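Local coordinates for proline dehydrogenase (Bradyrhizobium japonicum USDA 110, PDB 3HAZ), which probably oxidizes proline to glutamate in two steps, joining an FAD-dependent proline dehydrogenase and an NAD-dependent aldehyde dehydrogenase in one chain, at residues E199-A204 with R208-A213; A215-T220 with P234-K239; S241-R246 with P261-L266; A253-E258 with L287-D292. One frame throughout, in Å; residues are numbered along the deposited sequence.

Contact 1: E199-A204 with R208-A213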
loop_
_atom_site.group_PDB
_atom_site.type_symbol
_atom_site.label_atom_id
_atom_site.label_comp_id
_atom_site.label_asym_id
_atom_site.label_seq_id
_atom_site.Cartn_x
_atom_site.Cartn_y
_atom_site.Cartn_z
ATOM N N GLU A 199 7.339 52.828 -4.022
ATOM C CA GLU A 199 6.753 52.179 -2.852
ATOM C C GLU A 199 7.767 52.102 -1.703
ATOM O O GLU A 199 8.981 52.151 -1.925
ATOM C CB GLU A 199 6.273 50.769 -3.199
ATOM C CG GLU A 199 7.380 49.731 -3.205
ATOM C CD GLU A 199 6.862 48.318 -3.424
ATOM O OE1 GLU A 199 5.836 48.158 -4.122
ATOM O OE2 GLU A 199 7.483 47.367 -2.900
ATOM N N GLY A 200 7.261 51.994 -0.481
ATOM C CA GLY A 200 8.097 51.797 0.694
ATOM C C GLY A 200 9.325 52.684 0.800
ATOM O O GLY A 200 10.453 52.226 0.636
ATOM N N ALA A 201 9.120 53.964 1.075
ATOM C CA ALA A 201 10.245 54.817 1.437
ATOM C C ALA A 201 10.997 54.184 2.610
ATOM O O ALA A 201 10.394 53.777 3.602
ATOM C CB ALA A 201 9.762 56.206 1.812
ATOM N N ARG A 202 12.312 54.085 2.483
ATOM C CA ARG A 202 13.156 53.625 3.579
ATOM C C ARG A 202 13.753 54.796 4.353
ATOM O O ARG A 202 14.173 54.644 5.500
ATOM C CB ARG A 202 14.287 52.745 3.043
ATOM C CG ARG A 202 13.965 51.262 3.017
ATOM C CD ARG A 202 12.729 50.955 2.195
ATOM N NE ARG A 202 12.448 49.522 2.166
ATOM C CZ ARG A 202 11.657 48.930 1.279
ATOM N NH1 ARG A 202 11.472 47.617 1.337
ATOM N NH2 ARG A 202 11.058 49.647 0.329
ATOM N N THR A 203 13.809 55.961 3.720
ATOM C CA THR A 203 14.449 57.125 4.327
ATOM C C THR A 203 13.532 58.330 4.209
ATOM O O THR A 203 12.583 58.320 3.423
ATOM C CB THR A 203 15.797 57.454 3.650
ATOM O OG1 THR A 203 15.561 58.110 2.398
ATOM C CG2 THR A 203 16.602 56.176 3.410
ATOM N N ALA A 204 13.816 59.362 4.998
ATOM C CA ALA A 204 13.083 60.617 4.916
ATOM C C ALA A 204 13.257 61.227 3.528
ATOM O O ALA A 204 12.306 61.740 2.931
ATOM C CB ALA A 204 13.558 61.591 6.011
ATOM N N ARG A 208 10.366 62.261 0.482
ATOM C CA ARG A 208 10.295 63.574 -0.170
ATOM C C ARG A 208 10.410 63.425 -1.683
ATOM O O ARG A 208 9.714 64.098 -2.448
ATOM C CB ARG A 208 11.403 64.508 0.338
ATOM C CG ARG A 208 11.325 64.834 1.830
ATOM C CD ARG A 208 12.135 66.089 2.193
ATOM N NE ARG A 208 13.573 65.900 2.011
ATOM C CZ ARG A 208 14.364 65.315 2.909
ATOM N NH1 ARG A 208 13.851 64.858 4.043
ATOM N NH2 ARG A 208 15.663 65.178 2.671
ATOM N N ARG A 209 11.307 62.544 -2.111
ATOM C CA ARG A 209 11.512 62.314 -3.534
ATOM C C ARG A 209 10.230 61.789 -4.168
ATOM O O ARG A 209 9.827 62.241 -5.232
ATOM C CB ARG A 209 12.651 61.320 -3.759
ATOM C CG ARG A 209 12.807 60.911 -5.208
ATOM C CD ARG A 209 14.105 60.158 -5.425
ATOM N NE ARG A 209 14.132 58.903 -4.683
ATOM C CZ ARG A 209 13.520 57.795 -5.081
ATOM N NH1 ARG A 209 12.825 57.789 -6.216
ATOM N NH2 ARG A 209 13.601 56.696 -4.345
ATOM N N TYR A 210 9.594 60.826 -3.507
ATOM C CA TYR A 210 8.356 60.255 -4.029
ATOM C C TYR A 210 7.247 61.289 -4.057
ATOM O O TYR A 210 6.491 61.360 -5.024
ATOM C CB TYR A 210 7.906 59.043 -3.205
ATOM C CG TYR A 210 8.743 57.809 -3.414
ATOM C CD1 TYR A 210 8.942 57.294 -4.689
ATOM C CD2 TYR A 210 9.328 57.145 -2.331
ATOM C CE1 TYR A 210 9.703 56.158 -4.890
ATOM C CE2 TYR A 210 10.086 56.005 -2.520
ATOM C CZ TYR A 210 10.268 55.515 -3.804
ATOM O OH TYR A 210 11.019 54.381 -4.003
ATOM N N PHE A 211 7.136 62.075 -2.985
ATOM C CA PHE A 211 6.190 63.188 -2.964
ATOM C C PHE A 211 6.413 64.098 -4.171
ATOM O O PHE A 211 5.471 64.424 -4.890
ATOM C CB PHE A 211 6.296 64.004 -1.668
ATOM C CG PHE A 211 5.430 65.233 -1.660
ATOM C CD1 PHE A 211 4.168 65.206 -1.091
ATOM C CD2 PHE A 211 5.870 66.413 -2.251
ATOM C CE1 PHE A 211 3.361 66.340 -1.101
ATOM C CE2 PHE A 211 5.070 67.547 -2.262
ATOM C CZ PHE A 211 3.814 67.512 -1.690
ATOM N N ASP A 212 7.664 64.501 -4.386
ATOM C CA ASP A 212 8.005 65.381 -5.502
ATOM C C ASP A 212 7.673 64.740 -6.848
ATOM O O ASP A 212 7.141 65.398 -7.739
ATOM C CB ASP A 212 9.486 65.769 -5.454
ATOM C CG ASP A 212 9.824 66.650 -4.264
ATOM O OD1 ASP A 212 8.897 67.228 -3.656
ATOM O OD2 ASP A 212 11.021 66.765 -3.933
ATOM N N ALA A 213 7.988 63.459 -6.994
ATOM C CA ALA A 213 7.673 62.743 -8.231
ATOM C C ALA A 213 6.170 62.740 -8.522
ATOM O O ALA A 213 5.748 63.003 -9.657
ATOM C CB ALA A 213 8.224 61.311 -8.193
HETATM O O HOH W 1 11.847 52.637 -1.956
#
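Tyr210 turns the edge of its ring to Ala201. The ring edge meets the backbone there, with Tyr210 CE2 4.1 Å from Ala201 CA. The methyl is a little farther, Ala201 CB lying 4.3 Å from Tyr210 CD2. The first torsion of Tyr210 puts CG anti to its carbonyl carbon (chi1 -73°), and the ring points from the helix into the loop. Tyr210 OH passes Glu199 O at 3.7 Å. A water closes this gap, hydrogen-bonded to Glu199 O at 2.9 Å and to Tyr210 OH at 2.8 Å. Asp451 is a further partner of the hydroxyl. The segments belong to the TIM barrel of the proline dehydrogenase domain. Loop residues after strand 193-196 turn here into helix 204-223. Thr203 is the N-cap and bonds Asp206 N through OG1. The first helical turn brings Arg208 N to Ala204 O at 3.2 Å, with an N-H...O angle of 151°. Arg208 also folds its side chain back over this carbonyl. Arg208 CG sits 3.4 Å from Ala204 O. A bend at chi3 (-66°) brings Arg208 NH1 to 3.8 Å from Ala204 CB. Glu199, whose side chain is near the bound FAD, pairs through OE1 with Arg458.

Contact 2: A215-T220 with P234-K239. With SO4 (sulfate ion), chain K.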
loop_
_atom_site.group_PDB
_atom_site.type_symbol
_atom_site.label_atom_id
_atom_site.label_comp_id
_atom_site.label_asym_id
_atom_site.label_seq_id
_atom_site.Cartn_x
_atom_site.Cartn_y
_atom_site.Cartn_z
ATOM N N ALA A 215 3.992 64.892 -7.360
ATOM C CA ALA A 215 3.651 66.284 -7.622
ATOM C C ALA A 215 3.975 66.625 -9.063
ATOM O O ALA A 215 3.161 67.216 -9.764
ATOM C CB ALA A 215 4.400 67.211 -6.666
ATOM N N SER A 216 5.167 66.233 -9.505
ATOM C CA SER A 216 5.582 66.450 -10.887
ATOM C C SER A 216 4.688 65.700 -11.875
ATOM O O SER A 216 4.363 66.227 -12.942
ATOM C CB SER A 216 7.048 66.046 -11.095
ATOM O OG SER A 216 7.933 66.918 -10.405
ATOM N N ALA A 217 4.293 64.474 -11.529
ATOM C CA ALA A 217 3.460 63.667 -12.425
ATOM C C ALA A 217 2.077 64.300 -12.600
ATOM O O ALA A 217 1.531 64.357 -13.703
ATOM C CB ALA A 217 3.333 62.218 -11.894
ATOM N N ILE A 218 1.514 64.760 -11.488
ATOM C CA ILE A 218 0.232 65.440 -11.492
ATOM C C ILE A 218 0.237 66.674 -12.421
ATOM O O ILE A 218 -0.714 66.889 -13.167
ATOM C CB ILE A 218 -0.185 65.813 -10.054
ATOM C CG1 ILE A 218 -0.635 64.555 -9.307
ATOM C CG2 ILE A 218 -1.291 66.861 -10.058
ATOM C CD1 ILE A 218 -0.774 64.750 -7.790
ATOM N N GLU A 219 1.311 67.463 -12.397
ATOM C CA GLU A 219 1.425 68.597 -13.315
ATOM C C GLU A 219 1.515 68.146 -14.774
ATOM O O GLU A 219 0.830 68.691 -15.646
ATOM C CB GLU A 219 2.606 69.495 -12.947
ATOM C CG GLU A 219 2.431 70.175 -11.607
ATOM C CD GLU A 219 1.047 70.786 -11.449
ATOM O OE1 GLU A 219 0.642 71.590 -12.319
ATOM O OE2 GLU A 219 0.366 70.471 -10.451
ATOM N N THR A 220 2.344 67.142 -15.040
ATOM C CA THR A 220 2.459 66.606 -16.394
ATOM C C THR A 220 1.112 66.103 -16.908
ATOM O O THR A 220 0.668 66.483 -17.994
ATOM C CB THR A 220 3.486 65.462 -16.470
ATOM O OG1 THR A 220 4.785 65.974 -16.155
ATOM C CG2 THR A 220 3.507 64.841 -17.874
ATOM N N PRO A 234 -7.611 61.798 -16.851
ATOM C CA PRO A 234 -6.601 60.821 -16.429
ATOM C C PRO A 234 -6.477 60.717 -14.913
ATOM O O PRO A 234 -6.914 61.607 -14.174
ATOM C CB PRO A 234 -5.295 61.384 -17.015
ATOM C CG PRO A 234 -5.708 62.464 -17.973
ATOM C CD PRO A 234 -6.997 62.995 -17.447
ATOM N N GLY A 235 -5.868 59.627 -14.463
ATOM C CA GLY A 235 -5.660 59.395 -13.051
ATOM C C GLY A 235 -4.205 59.174 -12.678
ATOM O O GLY A 235 -3.339 58.938 -13.526
ATOM N N ILE A 236 -3.939 59.261 -11.385
ATOM C CA ILE A 236 -2.640 58.901 -10.855
ATOM C C ILE A 236 -2.845 57.972 -9.665
ATOM O O ILE A 236 -3.781 58.160 -8.884
ATOM C CB ILE A 236 -1.842 60.156 -10.434
ATOM C CG1 ILE A 236 -0.405 59.789 -10.063
ATOM C CG2 ILE A 236 -2.546 60.894 -9.287
ATOM C CD1 ILE A 236 0.517 60.999 -9.958
ATOM N N SER A 237 -1.985 56.962 -9.548
ATOM C CA SER A 237 -2.009 56.038 -8.419
ATOM C C SER A 237 -0.871 56.353 -7.465
ATOM O O SER A 237 0.261 56.593 -7.894
ATOM C CB SER A 237 -1.874 54.586 -8.888
ATOM O OG SER A 237 -3.095 54.096 -9.393
ATOM N N VAL A 238 -1.184 56.326 -6.173
ATOM C CA VAL A 238 -0.253 56.718 -5.125
ATOM C C VAL A 238 -0.223 55.661 -4.025
ATOM O O VAL A 238 -1.250 55.058 -3.721
ATOM C CB VAL A 238 -0.679 58.077 -4.534
ATOM C CG1 VAL A 238 -0.152 58.253 -3.128
ATOM C CG2 VAL A 238 -0.229 59.211 -5.454
ATOM N N LYS A 239 0.958 55.430 -3.449
ATOM C CA LYS A 239 1.121 54.478 -2.348
ATOM C C LYS A 239 1.535 55.163 -1.049
ATOM O O LYS A 239 2.551 55.861 -0.996
ATOM C CB LYS A 239 2.159 53.410 -2.705
ATOM C CG LYS A 239 1.625 52.268 -3.555
ATOM C CD LYS A 239 2.727 51.262 -3.851
ATOM C CE LYS A 239 2.196 50.067 -4.632
ATOM N NZ LYS A 239 1.533 50.497 -5.887
HETATM S S SO4 K . -0.079 47.133 -7.936
HETATM O O1 SO4 K . -1.181 47.071 -8.891
HETATM O O2 SO4 K . 0.295 45.770 -7.577
HETATM O O3 SO4 K . 1.063 47.810 -8.548
HETATM O O4 SO4 K . -0.499 47.869 -6.745
#
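Helix 204-223 lies over strand 235-238, with the CA atoms of Ile218 and Ile236 7.2 Å apart. Both belong to the beta-alpha-beta unit formed by strand 193-196, helix 204-223 and strand 235-238, part of the proline dehydrogenase TIM barrel. The contact is small, buried and wholly apolar. Ile236 carries the strand side. Its CG1 is anti to the backbone N (chi1 -172°), and the chain runs on extended to the helix, where CD1 enters between two residues. Ile236 CD1 is 3.6 Å from Ala217 CB and 3.8 Å from Ile218 CG1. The two isoleucine side chains cross at about a right angle. The second branch of Ile236 also takes part, with Ile236 CG2 4.1 Å from Ile218 CG1. Met196 and Ile221 add to the cover round Ile236. The next residue, Ser237, bonds instead to Arg341, an FAD-binding residue. Strand residues thus alternate between the helix layer and the cofactor side of the barrel. Beyond the strand, Lys239 forms a salt bridge with Asp280. It also reaches a sulfate, probably from the crystallisation liquor, which Arg458 binds too. That bond is weak: Lys239 NZ stands 3.4 Å from sulfate O4.

Contact 3: S241-R246 with P261-L266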
loop_
_atom_site.group_PDB
_atom_site.type_symbol
_atom_site.label_atom_id
_atom_site.label_comp_id
_atom_site.label_asym_id
_atom_site.label_seq_id
_atom_site.Cartn_x
_atom_site.Cartn_y
_atom_site.Cartn_z
ATOM N N SER A 241 2.925 53.953 1.503
ATOM C CA SER A 241 4.239 53.528 1.992
ATOM C C SER A 241 5.365 54.312 1.314
ATOM O O SER A 241 6.471 54.399 1.837
ATOM C CB SER A 241 4.450 52.014 1.830
ATOM O OG SER A 241 4.662 51.652 0.468
ATOM N N ALA A 242 5.083 54.868 0.140
ATOM C CA ALA A 242 6.069 55.688 -0.559
ATOM C C ALA A 242 6.225 57.059 0.102
ATOM O O ALA A 242 7.272 57.702 -0.018
ATOM C CB ALA A 242 5.676 55.849 -2.026
ATOM N N LEU A 243 5.189 57.489 0.814
ATOM C CA LEU A 243 5.137 58.841 1.373
ATOM C C LEU A 243 5.551 58.945 2.836
ATOM O O LEU A 243 5.598 60.047 3.398
ATOM C CB LEU A 243 3.735 59.417 1.203
ATOM C CG LEU A 243 3.349 59.668 -0.253
ATOM C CD1 LEU A 243 1.850 59.850 -0.379
ATOM C CD2 LEU A 243 4.112 60.873 -0.805
ATOM N N HIS A 244 5.839 57.805 3.455
ATOM C CA HIS A 244 6.270 57.780 4.849
ATOM C C HIS A 244 7.205 56.586 5.093
ATOM O O HIS A 244 6.911 55.476 4.654
ATOM C CB HIS A 244 5.060 57.713 5.782
ATOM C CG HIS A 244 5.370 58.108 7.191
ATOM N ND1 HIS A 244 6.000 57.262 8.077
ATOM C CD2 HIS A 244 5.165 59.268 7.858
ATOM C CE1 HIS A 244 6.161 57.881 9.234
ATOM N NE2 HIS A 244 5.659 59.099 9.128
ATOM N N PRO A 245 8.336 56.825 5.782
ATOM C CA PRO A 245 9.432 55.862 5.974
ATOM C C PRO A 245 9.174 54.816 7.070
ATOM O O PRO A 245 9.875 53.805 7.115
ATOM C CB PRO A 245 10.623 56.747 6.386
ATOM C CG PRO A 245 10.085 58.153 6.549
ATOM C CD PRO A 245 8.591 58.091 6.492
ATOM N N ARG A 246 8.215 55.065 7.955
ATOM C CA ARG A 246 7.779 54.037 8.895
ATOM C C ARG A 246 6.267 53.949 8.843
ATOM O O ARG A 246 5.597 54.255 9.832
ATOM C CB ARG A 246 8.216 54.329 10.345
ATOM C CG ARG A 246 9.716 54.381 10.614
ATOM C CD ARG A 246 10.458 53.081 10.310
ATOM N NE ARG A 246 9.876 51.895 10.938
ATOM C CZ ARG A 246 10.514 50.732 11.079
ATOM N NH1 ARG A 246 11.771 50.606 10.673
ATOM N NH2 ARG A 246 9.908 49.695 11.644
ATOM N N PRO A 261 -0.794 65.491 5.975
ATOM C CA PRO A 261 -0.625 66.755 5.249
ATOM C C PRO A 261 0.028 66.530 3.893
ATOM O O PRO A 261 -0.264 67.254 2.943
ATOM C CB PRO A 261 0.307 67.573 6.158
ATOM C CG PRO A 261 0.196 66.930 7.514
ATOM C CD PRO A 261 -0.066 65.480 7.256
ATOM N N GLN A 262 0.907 65.538 3.810
ATOM C CA GLN A 262 1.559 65.213 2.549
ATOM C C GLN A 262 0.549 64.714 1.517
ATOM O O GLN A 262 0.519 65.201 0.386
ATOM C CB GLN A 262 2.655 64.164 2.770
ATOM C CG GLN A 262 3.585 64.473 3.931
ATOM C CD GLN A 262 4.657 65.485 3.592
ATOM O OE1 GLN A 262 4.522 66.277 2.654
ATOM N NE2 GLN A 262 5.739 65.470 4.366
ATOM N N LEU A 263 -0.270 63.740 1.908
ATOM C CA LEU A 263 -1.282 63.176 1.017
ATOM C C LEU A 263 -2.309 64.233 0.642
ATOM O O LEU A 263 -2.832 64.234 -0.469
ATOM C CB LEU A 263 -2.001 61.990 1.673
ATOM C CG LEU A 263 -2.909 61.182 0.734
ATOM C CD1 LEU A 263 -2.088 60.479 -0.348
ATOM C CD2 LEU A 263 -3.772 60.173 1.488
ATOM N N LEU A 264 -2.605 65.123 1.584
ATOM C CA LEU A 264 -3.537 66.215 1.323
ATOM C C LEU A 264 -2.993 67.161 0.250
ATOM O O LEU A 264 -3.709 67.540 -0.672
ATOM C CB LEU A 264 -3.837 66.989 2.612
ATOM C CG LEU A 264 -4.786 68.175 2.443
ATOM C CD1 LEU A 264 -6.065 67.752 1.741
ATOM C CD2 LEU A 264 -5.098 68.826 3.786
ATOM N N ASP A 265 -1.725 67.536 0.381
ATOM C CA ASP A 265 -1.070 68.412 -0.588
ATOM C C ASP A 265 -1.165 67.822 -1.993
ATOM O O ASP A 265 -1.516 68.516 -2.952
ATOM C CB ASP A 265 0.395 68.628 -0.190
ATOM C CG ASP A 265 1.094 69.688 -1.033
ATOM O OD1 ASP A 265 0.576 70.072 -2.101
ATOM O OD2 ASP A 265 2.178 70.140 -0.618
ATOM N N LEU A 266 -0.865 66.534 -2.111
ATOM C CA LEU A 266 -0.948 65.865 -3.404
ATOM C C LEU A 266 -2.387 65.807 -3.947
ATOM O O LEU A 266 -2.610 66.042 -5.126
ATOM C CB LEU A 266 -0.324 64.472 -3.338
ATOM C CG LEU A 266 1.199 64.385 -3.152
ATOM C CD1 LEU A 266 1.654 62.921 -3.057
ATOM C CD2 LEU A 266 1.951 65.111 -4.272
#
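Ser241 OG has two hydrogen-bond partners, Gly200 N in the loop before helix 204-223 and Glu282 OE1. This ties down the start of segment 241-246. Farther along, His244 is held through both ring nitrogens. His244 ND1 accepts from Arg246 N at 3.1 Å, with an N-H...N angle of 151° and the donor tilted 24° from the ring plane. NE2 meets Glu258 OE1 of helix 252-272. These partners are consistent with the ring proton lying on NE2. They would hold the imidazole against rotation.

Between these two polar sites, Leu243 makes the contact with segment 261-266. With chi1 at -67°, the side chain leaves beside its own backbone N and swings both methyls to the helix. Leu243 and Leu266 reach toward each other tip to tip, CD2 of the former 3.9 Å from CD1 of the latter. Leu243 and Leu263 instead cross at about a right angle. Their CD1 atoms are 4.0 Å apart.

All three leucines are buried, where the connection after strand 235-238 of the proline dehydrogenase TIM barrel meets the outer helix 252-272. The short, weakly bonded helix at about 240-243 directly follows that strand, whose Val238 touches Leu263. Leu266 also touches Phe211 and Tyr214 of helix 204-223. Leu263 also packs on Val293 and Thr297 of helix 287-298.

Contact 4: A253-E258 with L287-D292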
loop_
_atom_site.group_PDB
_atom_site.type_symbol
_atom_site.label_atom_id
_atom_site.label_comp_id
_atom_site.label_asym_id
_atom_site.label_seq_id
_atom_site.Cartn_x
_atom_site.Cartn_y
_atom_site.Cartn_z
ATOM N N ALA A 253 0.947 57.056 15.548
ATOM C CA ALA A 253 0.894 58.428 16.056
ATOM C C ALA A 253 1.634 59.406 15.147
ATOM O O ALA A 253 1.077 60.430 14.755
ATOM C CB ALA A 253 1.414 58.515 17.490
ATOM N N ARG A 254 2.880 59.098 14.802
ATOM C CA ARG A 254 3.645 60.004 13.949
ATOM C C ARG A 254 3.133 60.003 12.503
ATOM O O ARG A 254 3.190 61.026 11.827
ATOM C CB ARG A 254 5.139 59.688 13.998
ATOM C CG ARG A 254 5.519 58.378 13.328
ATOM C CD ARG A 254 7.028 58.239 13.239
ATOM N NE ARG A 254 7.593 59.125 12.228
ATOM C CZ ARG A 254 8.776 58.940 11.651
ATOM N NH1 ARG A 254 9.213 59.792 10.732
ATOM N NH2 ARG A 254 9.522 57.894 11.992
ATOM N N VAL A 255 2.630 58.856 12.041
ATOM C CA VAL A 255 2.062 58.748 10.697
ATOM C C VAL A 255 0.881 59.708 10.487
ATOM O O VAL A 255 0.816 60.412 9.484
ATOM C CB VAL A 255 1.636 57.293 10.361
ATOM C CG1 VAL A 255 0.816 57.241 9.058
ATOM C CG2 VAL A 255 2.860 56.396 10.247
ATOM N N MET A 256 -0.038 59.749 11.446
ATOM C CA MET A 256 -1.224 60.587 11.319
ATOM C C MET A 256 -0.859 62.064 11.281
ATOM O O MET A 256 -1.559 62.878 10.678
ATOM C CB MET A 256 -2.194 60.319 12.467
ATOM C CG MET A 256 -2.737 58.901 12.482
ATOM S SD MET A 256 -3.561 58.485 10.939
ATOM C CE MET A 256 -4.840 59.745 10.924
ATOM N N VAL A 257 0.252 62.398 11.919
ATOM C CA VAL A 257 0.683 63.783 12.038
ATOM C C VAL A 257 1.550 64.218 10.842
ATOM O O VAL A 257 1.527 65.386 10.429
ATOM C CB VAL A 257 1.424 63.972 13.387
ATOM C CG1 VAL A 257 2.461 65.049 13.299
ATOM C CG2 VAL A 257 0.425 64.245 14.512
ATOM N N GLU A 258 2.290 63.270 10.271
ATOM C CA GLU A 258 3.236 63.583 9.198
ATOM C C GLU A 258 2.714 63.263 7.797
ATOM O O GLU A 258 2.911 64.041 6.863
ATOM C CB GLU A 258 4.570 62.860 9.429
ATOM C CG GLU A 258 5.287 63.306 10.699
ATOM C CD GLU A 258 6.554 62.514 10.982
ATOM O OE1 GLU A 258 6.560 61.283 10.764
ATOM O OE2 GLU A 258 7.544 63.124 11.439
ATOM N N LEU A 287 -3.880 47.844 6.187
ATOM C CA LEU A 287 -5.240 48.230 5.803
ATOM C C LEU A 287 -5.857 49.278 6.743
ATOM O O LEU A 287 -6.298 50.341 6.307
ATOM C CB LEU A 287 -6.156 47.008 5.729
ATOM C CG LEU A 287 -7.602 47.335 5.336
ATOM C CD1 LEU A 287 -7.644 48.149 4.051
ATOM C CD2 LEU A 287 -8.446 46.077 5.210
ATOM N N GLU A 288 -5.900 48.957 8.027
ATOM C CA GLU A 288 -6.499 49.836 9.027
ATOM C C GLU A 288 -5.823 51.199 9.080
ATOM O O GLU A 288 -6.488 52.230 9.149
ATOM C CB GLU A 288 -6.433 49.184 10.409
ATOM C CG GLU A 288 -7.348 47.994 10.589
ATOM C CD GLU A 288 -7.388 47.508 12.029
ATOM O OE1 GLU A 288 -6.679 48.101 12.874
ATOM O OE2 GLU A 288 -8.129 46.539 12.316
ATOM N N LEU A 289 -4.494 51.196 9.061
ATOM C CA LEU A 289 -3.733 52.436 9.119
ATOM C C LEU A 289 -4.012 53.273 7.876
ATOM O O LEU A 289 -4.192 54.485 7.959
ATOM C CB LEU A 289 -2.235 52.142 9.245
ATOM C CG LEU A 289 -1.321 53.364 9.380
ATOM C CD1 LEU A 289 -1.684 54.201 10.613
ATOM C CD2 LEU A 289 0.137 52.934 9.420
ATOM N N SER A 290 -4.071 52.619 6.723
ATOM C CA SER A 290 -4.316 53.335 5.475
ATOM C C SER A 290 -5.683 54.021 5.486
ATOM O O SER A 290 -5.822 55.162 5.043
ATOM C CB SER A 290 -4.207 52.386 4.278
ATOM O OG SER A 290 -5.373 51.589 4.160
ATOM N N LEU A 291 -6.694 53.317 5.982
ATOM C CA LEU A 291 -8.036 53.881 6.075
ATOM C C LEU A 291 -8.082 55.070 7.045
ATOM O O LEU A 291 -8.811 56.036 6.816
ATOM C CB LEU A 291 -9.052 52.796 6.466
ATOM C CG LEU A 291 -9.289 51.716 5.394
ATOM C CD1 LEU A 291 -10.205 50.599 5.883
ATOM C CD2 LEU A 291 -9.853 52.331 4.121
ATOM N N ASP A 292 -7.299 55.003 8.119
ATOM C CA ASP A 292 -7.194 56.127 9.056
ATOM C C ASP A 292 -6.628 57.348 8.343
ATOM O O ASP A 292 -7.139 58.456 8.479
ATOM C CB ASP A 292 -6.263 55.780 10.215
ATOM C CG ASP A 292 -6.861 54.765 11.168
ATOM O OD1 ASP A 292 -8.102 54.603 11.180
ATOM O OD2 ASP A 292 -6.079 54.130 11.905
#
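This is a helix-to-helix contact between helices 252-272 and 287-298 of the proline dehydrogenase TIM barrel. Strand 276-279 comes between the two helices along the chain. The CA atoms of Met256 and Asp292 are 7.8 Å apart, and those of Val255 and Leu289 8.7 Å. Two side-chain pairs make the contact. In the first, Val255 points toward the other helix and meets the tip of Leu289, with Val255 CG1 4.2 Å from Leu289 CD1. In the second, Met256 crosses Asp292 at about a right angle. Its chain is bent at chi2 (-57°) and chi3 (-59°), which lays the thioether along Asp292 CB and its carbonyl. Met256 SD is 3.9 Å from Asp292 CB, and Met256 CE is 3.6 Å from Asp292 O. The carboxylate of Asp292 has other partners: its OD2 forms salt bridges with Arg252 and Arg524. Val293 extends the apolar patch, touching both Val255 and Met256. Arg254 has a salt bridge to Glu820 of the aldehyde dehydrogenase part. Within its own helix, Arg254 grips Glu258 side-on with two nitrogens, both to OE1, which lies close to the guanidinium plane. Arg254 NE is 2.8 Å from Glu258 OE1, and Arg254 NH1 is 3.0 Å from the same oxygen.

How the contacts relate
From the N terminus, contact 1 comes first and closes the short loop from strand 193-196 into helix 204-223. Contact 2 follows on the same helix and folds it onto strand 235-238. These two are in series and touch where Glu199 packs on Lys239. Contact 3 closes the next loop, joining 241-246 to helix 252-272, which follows it. It touches both earlier contacts, meeting contact 2 through Leu266 beside Ala215 and Ile218. Contact 4 crosses contact 3, since 253-258 lies between the two segments of contact 3 while 287-292 lies beyond them. It carries the packing on to helix 287-298. Together the four join successive strands and helices on one side of the barrel.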